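Local coordinates for ferric iron-binding protein HitA (PDB 6IWF), which probably captures ferric iron in the periplasm for uptake by the cell, at residues T59-P64 and F143-A148; K154-A159 and A295-S300; T6-Q11 and S43-E48. One frame throughout, in Å; residues are numbered along the deposited sequence.

Interaction 1 (T59-P64 and F143-A148)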
loop_
_atom_site.group_PDB
_atom_site.type_symbol
_atom_site.label_atom_id
_atom_site.label_comp_id
_atom_site.label_asym_id
_atom_site.label_seq_id
_atom_site.Cartn_x
_atom_site.Cartn_y
_atom_site.Cartn_z
ATOM N N THR A 59 0.581 1.014 8.832
ATOM C CA THR A 59 0.955 -0.016 7.872
ATOM C C THR A 59 0.841 0.483 6.435
ATOM O O THR A 59 0.024 1.353 6.110
ATOM C CB THR A 59 0.096 -1.277 8.020
ATOM O OG1 THR A 59 -1.281 -0.958 7.791
ATOM C CG2 THR A 59 0.280 -1.900 9.403
ATOM N N GLU A 60 1.661 -0.118 5.573
ATOM C CA GLU A 60 1.593 0.131 4.138
ATOM C C GLU A 60 0.290 -0.378 3.533
ATOM O O GLU A 60 -0.227 0.210 2.577
ATOM C CB GLU A 60 2.774 -0.544 3.447
ATOM C CG GLU A 60 3.801 0.393 2.885
ATOM C CD GLU A 60 4.646 -0.283 1.835
ATOM O OE1 GLU A 60 4.650 0.203 0.687
ATOM O OE2 GLU A 60 5.287 -1.305 2.160
ATOM N N GLU A 61 -0.236 -1.502 4.045
ATOM C CA GLU A 61 -1.396 -2.158 3.463
ATOM C C GLU A 61 -2.401 -2.507 4.550
ATOM O O GLU A 61 -2.088 -2.512 5.747
ATOM C CB GLU A 61 -1.006 -3.434 2.706
ATOM C CG GLU A 61 0.276 -3.313 1.892
ATOM C CD GLU A 61 0.116 -2.494 0.621
ATOM O OE1 GLU A 61 1.152 -2.270 -0.058
ATOM O OE2 GLU A 61 -1.024 -2.078 0.291
ATOM N N SER A 62 -3.615 -2.831 4.116
ATOM C CA SER A 62 -4.703 -3.078 5.061
ATOM C C SER A 62 -4.809 -4.506 5.614
ATOM O O SER A 62 -5.336 -4.657 6.723
ATOM C CB SER A 62 -6.040 -2.679 4.425
ATOM O OG SER A 62 -6.194 -3.251 3.139
ATOM N N PRO A 63 -4.356 -5.567 4.930
ATOM C CA PRO A 63 -4.521 -6.943 5.500
ATOM C C PRO A 63 -4.043 -7.075 6.942
ATOM O O PRO A 63 -4.765 -7.666 7.760
ATOM C CB PRO A 63 -3.703 -7.817 4.537
ATOM C CG PRO A 63 -3.966 -7.151 3.211
ATOM C CD PRO A 63 -3.914 -5.655 3.515
ATOM N N PRO A 64 -2.871 -6.545 7.328
ATOM C CA PRO A 64 -2.487 -6.663 8.750
ATOM C C PRO A 64 -3.457 -5.987 9.702
ATOM O O PRO A 64 -3.622 -6.450 10.842
ATOM C CB PRO A 64 -1.100 -6.000 8.810
ATOM C CG PRO A 64 -0.620 -5.989 7.408
ATOM C CD PRO A 64 -1.827 -5.843 6.557
ATOM N N PHE A 143 1.904 -6.950 -4.062
ATOM C CA PHE A 143 1.558 -7.982 -5.031
ATOM C C PHE A 143 0.579 -8.994 -4.436
ATOM O O PHE A 143 -0.277 -9.517 -5.154
ATOM C CB PHE A 143 2.814 -8.683 -5.553
ATOM C CG PHE A 143 2.527 -9.646 -6.660
ATOM C CD1 PHE A 143 2.270 -9.176 -7.940
ATOM C CD2 PHE A 143 2.442 -11.016 -6.411
ATOM C CE1 PHE A 143 1.972 -10.064 -8.978
ATOM C CE2 PHE A 143 2.141 -11.900 -7.433
ATOM C CZ PHE A 143 1.898 -11.420 -8.719
ATOM N N LEU A 144 0.690 -9.287 -3.139
ATOM C CA LEU A 144 -0.296 -10.153 -2.499
ATOM C C LEU A 144 -1.702 -9.608 -2.687
ATOM O O LEU A 144 -2.633 -10.354 -3.010
ATOM C CB LEU A 144 0.026 -10.303 -1.015
ATOM C CG LEU A 144 -0.988 -11.133 -0.225
ATOM C CD1 LEU A 144 -0.955 -12.570 -0.684
ATOM C CD2 LEU A 144 -0.666 -11.019 1.260
ATOM N N GLU A 145 -1.876 -8.300 -2.485
ATOM C CA GLU A 145 -3.192 -7.703 -2.693
ATOM C C GLU A 145 -3.609 -7.792 -4.159
ATOM O O GLU A 145 -4.792 -8.006 -4.456
ATOM C CB GLU A 145 -3.202 -6.252 -2.217
ATOM C CG GLU A 145 -3.662 -6.146 -0.776
ATOM C CD GLU A 145 -3.288 -4.840 -0.134
ATOM O OE1 GLU A 145 -4.193 -4.027 0.174
ATOM O OE2 GLU A 145 -2.077 -4.623 0.056
ATOM N N GLN A 146 -2.648 -7.657 -5.082
ATOM C CA GLN A 146 -2.956 -7.832 -6.501
ATOM C C GLN A 146 -3.522 -9.221 -6.762
ATOM O O GLN A 146 -4.495 -9.381 -7.505
ATOM C CB GLN A 146 -1.703 -7.610 -7.353
ATOM C CG GLN A 146 -1.960 -7.783 -8.870
ATOM C CD GLN A 146 -2.914 -6.708 -9.411
ATOM O OE1 GLN A 146 -2.469 -5.653 -9.875
ATOM N NE2 GLN A 146 -4.223 -6.971 -9.354
ATOM N N VAL A 147 -2.910 -10.245 -6.175
ATOM C CA VAL A 147 -3.409 -11.601 -6.386
ATOM C C VAL A 147 -4.809 -11.753 -5.807
ATOM O O VAL A 147 -5.695 -12.356 -6.429
ATOM C CB VAL A 147 -2.428 -12.622 -5.780
ATOM C CG1 VAL A 147 -2.982 -14.048 -5.923
ATOM C CG2 VAL A 147 -1.086 -12.499 -6.463
ATOM N N ALA A 148 -5.033 -11.209 -4.609
ATOM C CA ALA A 148 -6.354 -11.296 -4.002
ATOM C C ALA A 148 -7.400 -10.639 -4.888
ATOM O O ALA A 148 -8.526 -11.130 -4.999
ATOM C CB ALA A 148 -6.352 -10.649 -2.613
HETATM O O HOH W 1 -6.464 -1.870 0.651
#
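The carboxylates of Glu-61 and Glu-145 meet almost at right angles, their planes 84° apart. Glu-145 OE2 comes obliquely over one face of the Glu-61 group and stops 2.8 Å from Glu-61 OE2. A face of the Glu-145 carboxylate is in turn covered by the ring of Pro-63, whose CD lies 3.7 Å from Glu-145 OE1. Beyond OE1 sits a water that donates to both sides, to Ser-62 OG at 2.9 Å and to Glu-145 OE1 at 3.2 Å, so that Ser-62 is joined to the acid through solvent.

The two acids reach this point differently. Glu-145 leaves helix 141-154 with an extended chain (chi2 162°), whereas Glu-61 folds at chi2 (-74°), and this bend places its carboxylate. Glu-61 CB itself lies 3.1 Å from Glu-145 OE2. The loop carrying Glu-61, which leads into helix 63-70, is steadied by Thr-59 OG1, which donates to Glu-61 O at 2.7 Å.

The contact borders the iron site. The adjacent Glu-60, an iron ligand, is hydrogen-bonded here through OE1 to Tyr-196 OH, while no metal is bound in this chain. Arg-102 offers Glu-61 a long, weak ion pair, and Thr-225 OG1 a weak hydrogen bond.

Two carboxylate oxygens this close in a buried setting would repel if both groups were charged. One of the two acids therefore probably holds a proton, and the pairing would then be expected to depend on pH and on the charge of the neighbouring metal site.

Interaction 2 (K154-A159 and A295-S300); sequences KGQEEA and ASEALS
Gln-156 reaches across from the first turn of helix 156-169 and brings the end of its amide up to the carboxylate of Glu-297, the two planes nearly parallel (14° apart) but stepped, not stacked. The closest approach is 2.6 Å, between the atom modelled as Gln-156 OE1 and Glu-297 OE1. Since the amide is probably turned over in the model, the same pair may be a hydrogen bond once its nitrogen faces the acid. Glu-297 comes to the meeting with a fully extended chain, while Gln-156 bends at chi2 (77°), swinging the amide over towards the other helix.

Both residues belong to helix beginnings: Gly-155 is the N-cap of one helix and Ala-295 that of the other. Gly-155, with its positive phi of 97°, also marks the break between helices 141-154 and 156-169, a backbone shape that suits glycine. A carboxylate in the first turn, as at Glu-297, would be favoured by the helix dipole.

Beneath this polar surface contact, Gln-156 and Ala-159 both touch Ile-151 and Leu-301. Ala-298 points away from segment 154-159 and touches Leu-144 and Val-147 of helix 141-154.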
loop_
_atom_site.group_PDB
_atom_site.type_symbol
_atom_site.label_atom_id
_atom_site.label_comp_id
_atom_site.label_asym_id
_atom_site.label_seq_id
_atom_site.Cartn_x
_atom_site.Cartn_y
_atom_site.Cartn_z
ATOM N N LYS A 154 -11.878 -12.489 -10.937
ATOM C CA LYS A 154 -11.845 -13.473 -12.004
ATOM C C LYS A 154 -12.055 -14.899 -11.525
ATOM O O LYS A 154 -12.337 -15.777 -12.354
ATOM C CB LYS A 154 -10.514 -13.380 -12.767
ATOM C CG LYS A 154 -10.205 -12.001 -13.280
ATOM C CD LYS A 154 -11.183 -11.601 -14.381
ATOM C CE LYS A 154 -10.774 -10.275 -15.012
ATOM N NZ LYS A 154 -11.814 -9.773 -15.974
ATOM N N GLY A 155 -11.969 -15.151 -10.229
ATOM C CA GLY A 155 -12.185 -16.476 -9.692
ATOM C C GLY A 155 -10.879 -17.221 -9.475
ATOM O O GLY A 155 -9.836 -16.896 -10.043
ATOM N N GLN A 156 -10.962 -18.263 -8.645
ATOM C CA GLN A 156 -9.759 -18.966 -8.202
ATOM C C GLN A 156 -9.049 -19.654 -9.360
ATOM O O GLN A 156 -7.815 -19.639 -9.432
ATOM C CB GLN A 156 -10.131 -19.975 -7.114
ATOM C CG GLN A 156 -8.982 -20.886 -6.701
ATOM C CD GLN A 156 -7.981 -20.194 -5.795
ATOM O OE1 GLN A 156 -8.283 -19.170 -5.184
ATOM N NE2 GLN A 156 -6.782 -20.758 -5.697
ATOM N N GLU A 157 -9.806 -20.252 -10.289
ATOM C CA GLU A 157 -9.168 -21.032 -11.345
ATOM C C GLU A 157 -8.441 -20.131 -12.331
ATOM O O GLU A 157 -7.308 -20.425 -12.728
ATOM C CB GLU A 157 -10.205 -21.895 -12.058
ATOM C CG GLU A 157 -11.024 -22.746 -11.089
ATOM C CD GLU A 157 -12.369 -22.123 -10.714
ATOM O OE1 GLU A 157 -12.424 -20.936 -10.282
ATOM O OE2 GLU A 157 -13.383 -22.842 -10.847
ATOM N N GLU A 158 -9.068 -19.020 -12.729
ATOM C CA GLU A 158 -8.392 -18.086 -13.616
ATOM C C GLU A 158 -7.186 -17.466 -12.926
ATOM O O GLU A 158 -6.148 -17.237 -13.560
ATOM C CB GLU A 158 -9.374 -17.006 -14.076
ATOM N N ALA A 159 -7.303 -17.186 -11.621
ATOM C CA ALA A 159 -6.183 -16.604 -10.891
ATOM C C ALA A 159 -5.011 -17.578 -10.840
ATOM O O ALA A 159 -3.851 -17.182 -11.009
ATOM C CB ALA A 159 -6.620 -16.201 -9.478
ATOM N N ALA A 295 -6.416 -11.328 2.627
ATOM C CA ALA A 295 -5.788 -11.905 1.435
ATOM C C ALA A 295 -5.282 -13.326 1.692
ATOM O O ALA A 295 -4.245 -13.735 1.165
ATOM C CB ALA A 295 -4.648 -11.017 0.916
ATOM N N SER A 296 -6.031 -14.098 2.495
ATOM C CA SER A 296 -5.570 -15.432 2.883
ATOM C C SER A 296 -5.553 -16.400 1.702
ATOM O O SER A 296 -4.617 -17.200 1.557
ATOM C CB SER A 296 -6.452 -15.979 4.003
ATOM O OG SER A 296 -6.273 -15.210 5.178
ATOM N N GLU A 297 -6.585 -16.355 0.855
ATOM C CA GLU A 297 -6.611 -17.236 -0.309
ATOM C C GLU A 297 -5.482 -16.886 -1.272
ATOM O O GLU A 297 -4.856 -17.775 -1.863
ATOM C CB GLU A 297 -7.975 -17.136 -0.996
ATOM C CG GLU A 297 -8.350 -18.302 -1.899
ATOM C CD GLU A 297 -9.798 -18.213 -2.381
ATOM O OE1 GLU A 297 -10.153 -18.909 -3.354
ATOM O OE2 GLU A 297 -10.586 -17.442 -1.786
ATOM N N ALA A 298 -5.213 -15.590 -1.439
ATOM C CA ALA A 298 -4.097 -15.163 -2.278
ATOM C C ALA A 298 -2.768 -15.704 -1.754
ATOM O O ALA A 298 -1.925 -16.160 -2.534
ATOM C CB ALA A 298 -4.053 -13.635 -2.363
ATOM N N LEU A 299 -2.564 -15.665 -0.432
ATOM C CA LEU A 299 -1.304 -16.153 0.112
ATOM C C LEU A 299 -1.142 -17.640 -0.159
ATOM O O LEU A 299 -0.063 -18.094 -0.558
ATOM C CB LEU A 299 -1.230 -15.863 1.613
ATOM C CG LEU A 299 0.147 -16.038 2.255
ATOM C CD1 LEU A 299 1.238 -15.304 1.468
ATOM C CD2 LEU A 299 0.090 -15.549 3.703
ATOM N N SER A 300 -2.218 -18.408 0.023
ATOM C CA SER A 300 -2.151 -19.845 -0.234
ATOM C C SER A 300 -1.841 -20.132 -1.694
ATOM O O SER A 300 -1.094 -21.068 -2.008
ATOM C CB SER A 300 -3.468 -20.516 0.154
ATOM O OG SER A 300 -3.612 -20.538 1.550
#

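Interaction 3 (T6-Q11 and S43-E48)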
loop_
_atom_site.group_PDB
_atom_site.type_symbol
_atom_site.label_atom_id
_atom_site.label_comp_id
_atom_site.label_asym_id
_atom_site.label_seq_id
_atom_site.Cartn_x
_atom_site.Cartn_y
_atom_site.Cartn_z
ATOM N N THR A 6 4.798 5.222 21.320
ATOM C CA THR A 6 5.554 4.278 20.505
ATOM C C THR A 6 4.761 4.020 19.229
ATOM O O THR A 6 3.599 3.610 19.299
ATOM C CB THR A 6 5.812 2.971 21.254
ATOM O OG1 THR A 6 6.541 3.239 22.464
ATOM C CG2 THR A 6 6.623 2.020 20.385
ATOM N N LEU A 7 5.375 4.310 18.080
ATOM C CA LEU A 7 4.782 4.086 16.771
ATOM C C LEU A 7 5.449 2.873 16.143
ATOM O O LEU A 7 6.661 2.883 15.918
ATOM C CB LEU A 7 4.956 5.307 15.864
ATOM C CG LEU A 7 4.541 5.121 14.397
ATOM C CD1 LEU A 7 3.031 4.865 14.336
ATOM C CD2 LEU A 7 4.935 6.334 13.537
ATOM N N TYR A 8 4.661 1.839 15.864
ATOM C CA TYR A 8 5.111 0.715 15.047
ATOM C C TYR A 8 4.861 1.093 13.595
ATOM O O TYR A 8 3.705 1.182 13.168
ATOM C CB TYR A 8 4.362 -0.568 15.416
ATOM C CG TYR A 8 4.926 -1.306 16.618
ATOM C CD1 TYR A 8 5.687 -0.642 17.577
ATOM C CD2 TYR A 8 4.691 -2.664 16.794
ATOM C CE1 TYR A 8 6.195 -1.313 18.674
ATOM C CE2 TYR A 8 5.202 -3.344 17.897
ATOM C CZ TYR A 8 5.946 -2.658 18.830
ATOM O OH TYR A 8 6.454 -3.316 19.925
ATOM N N ASN A 9 5.939 1.323 12.826
ATOM C CA ASN A 9 5.820 1.889 11.484
ATOM C C ASN A 9 6.185 0.849 10.432
ATOM O O ASN A 9 7.370 0.573 10.199
ATOM C CB ASN A 9 6.689 3.134 11.300
ATOM C CG ASN A 9 6.602 3.668 9.888
ATOM O OD1 ASN A 9 5.550 3.573 9.259
ATOM N ND2 ASN A 9 7.715 4.192 9.358
ATOM N N GLY A 10 5.152 0.309 9.781
ATOM C CA GLY A 10 5.282 -0.512 8.593
ATOM C C GLY A 10 5.291 0.255 7.291
ATOM O O GLY A 10 5.600 -0.326 6.245
ATOM N N GLN A 11 4.948 1.541 7.318
ATOM C CA GLN A 11 5.089 2.386 6.141
ATOM C C GLN A 11 6.560 2.741 5.938
ATOM O O GLN A 11 7.427 2.377 6.729
ATOM C CB GLN A 11 4.255 3.659 6.266
ATOM C CG GLN A 11 3.044 3.722 5.354
ATOM C CD GLN A 11 3.408 3.960 3.895
ATOM O OE1 GLN A 11 4.540 3.724 3.470
ATOM N NE2 GLN A 11 2.444 4.422 3.126
ATOM N N SER A 43 2.753 -9.432 13.637
ATOM C CA SER A 43 3.097 -10.633 14.396
ATOM C C SER A 43 3.718 -10.286 15.739
ATOM O O SER A 43 3.441 -10.950 16.741
ATOM C CB SER A 43 4.043 -11.523 13.596
ATOM O OG SER A 43 3.371 -12.035 12.464
ATOM N N GLN A 44 4.561 -9.254 15.783
ATOM C CA GLN A 44 5.140 -8.836 17.053
ATOM C C GLN A 44 4.053 -8.392 18.019
ATOM O O GLN A 44 4.050 -8.784 19.192
ATOM C CB GLN A 44 6.147 -7.715 16.830
ATOM C CG GLN A 44 6.909 -7.305 18.091
ATOM C CD GLN A 44 7.940 -6.224 17.819
ATOM O OE1 GLN A 44 8.345 -6.013 16.669
ATOM N NE2 GLN A 44 8.367 -5.526 18.871
ATOM N N ILE A 45 3.110 -7.572 17.539
ATOM C CA ILE A 45 2.016 -7.133 18.401
ATOM C C ILE A 45 1.210 -8.329 18.888
ATOM O O ILE A 45 0.821 -8.398 20.060
ATOM C CB ILE A 45 1.125 -6.114 17.669
ATOM C CG1 ILE A 45 1.870 -4.787 17.512
ATOM C CG2 ILE A 45 -0.185 -5.910 18.429
ATOM C CD1 ILE A 45 1.223 -3.821 16.505
ATOM N N THR A 46 0.954 -9.290 17.999
ATOM C CA THR A 46 0.202 -10.478 18.385
ATOM C C THR A 46 0.937 -11.265 19.470
ATOM O O THR A 46 0.318 -11.730 20.434
ATOM C CB THR A 46 -0.069 -11.340 17.155
ATOM O OG1 THR A 46 -0.829 -10.587 16.197
ATOM C CG2 THR A 46 -0.852 -12.595 17.529
ATOM N N GLU A 47 2.265 -11.395 19.354
ATOM C CA GLU A 47 3.025 -12.142 20.359
ATOM C C GLU A 47 3.234 -11.342 21.639
ATOM O O GLU A 47 3.179 -11.909 22.737
ATOM C CB GLU A 47 4.383 -12.582 19.800
ATOM C CG GLU A 47 4.288 -13.164 18.410
ATOM C CD GLU A 47 5.527 -13.910 17.938
ATOM O OE1 GLU A 47 6.470 -14.084 18.743
ATOM O OE2 GLU A 47 5.554 -14.311 16.747
ATOM N N GLU A 48 3.482 -10.034 21.529
ATOM C CA GLU A 48 3.722 -9.227 22.726
ATOM C C GLU A 48 2.466 -9.094 23.581
ATOM O O GLU A 48 2.569 -8.940 24.805
ATOM C CB GLU A 48 4.238 -7.839 22.341
ATOM C CG GLU A 48 5.715 -7.757 21.986
ATOM C CD GLU A 48 6.076 -6.462 21.262
ATOM O OE1 GLU A 48 5.160 -5.760 20.771
ATOM O OE2 GLU A 48 7.284 -6.154 21.169
#
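A beta-alpha-beta crossover frames this contact: strand 30-35, helix 38-48 and strand 56-59 form a parallel unit whose two strands flank strand 4-9, and the helix passes over that central strand. The axes of strand 6-9 and helix 43-48 approach to 11.4 Å, with their directions 133° apart.

Tyr-8 spans the gap. Its ring points from the strand to the helix, and the phenol at its far end donates from OH to Glu-48 OE1 at 2.9 Å, using the syn lone pair of that oxygen. The acceptor lies at the ring edge, near the ring plane, although the carboxylate itself is turned 53° from the ring. Glu-48 reaches the hydroxyl from the opposite direction on an extended chain.

Its other oxygen is taken by a neighbour one helical turn back. Gln-44 NE2 donates to Glu-48 OE2 over 2.6 Å, almost straight at 173° and within the plane of the Gln-44 amide, but from above the carboxylate plane. The same nitrogen stands 3.1 Å from Tyr-8 OH at an angle too poor for a bond: one of its hydrogens is directed at Glu-48 OE2, and it meets the hydroxyl by contact. Glu-48 OE1 has a second hydrogen-bond partner in Ser-52 OG, and Gln-44 OE1 is bonded to Arg-34 NE; together these bonds fix the rotation of the carboxylate and the amide.

Nearer the ring's root, Ile-45 supplies the apolar part. With CG1 anti to the carbonyl carbon, that arm slides past the ring, CG1 lying 3.6 Å from Tyr-8 CD2.

Tyr-8 also touches Pro-53 and Ala-54 of the loop leading to strand 56-59, Leu-57 of that strand and Arg-34 of strand 30-35, while Thr-46 on the same helix turns towards helix 63-70.

Overall arrangement
Along the chain, interaction 3 closes first, and its strand 4-9 and helix 38-48 precede both segments of interaction 1; interaction 2 opens last. The centres of interactions 1 and 2 lie about 13 Å apart, and the two contacts touch, because helix 141-154 of interaction 1 packs on helix 296-305 of interaction 2. The centres of interactions 1 and 3 are about 17 Å apart, and the two meet where Glu-60 lies against Gly-10 and Gln-11. The centres of interactions 2 and 3 stand about 27 Å apart, their nearest atoms about 10 Å. Interaction 1 thus sits between the other two, next to the iron ligands, probably where the two lobes of a solute-binding protein face each other, with interactions 3 and 2 in the flanking lobes.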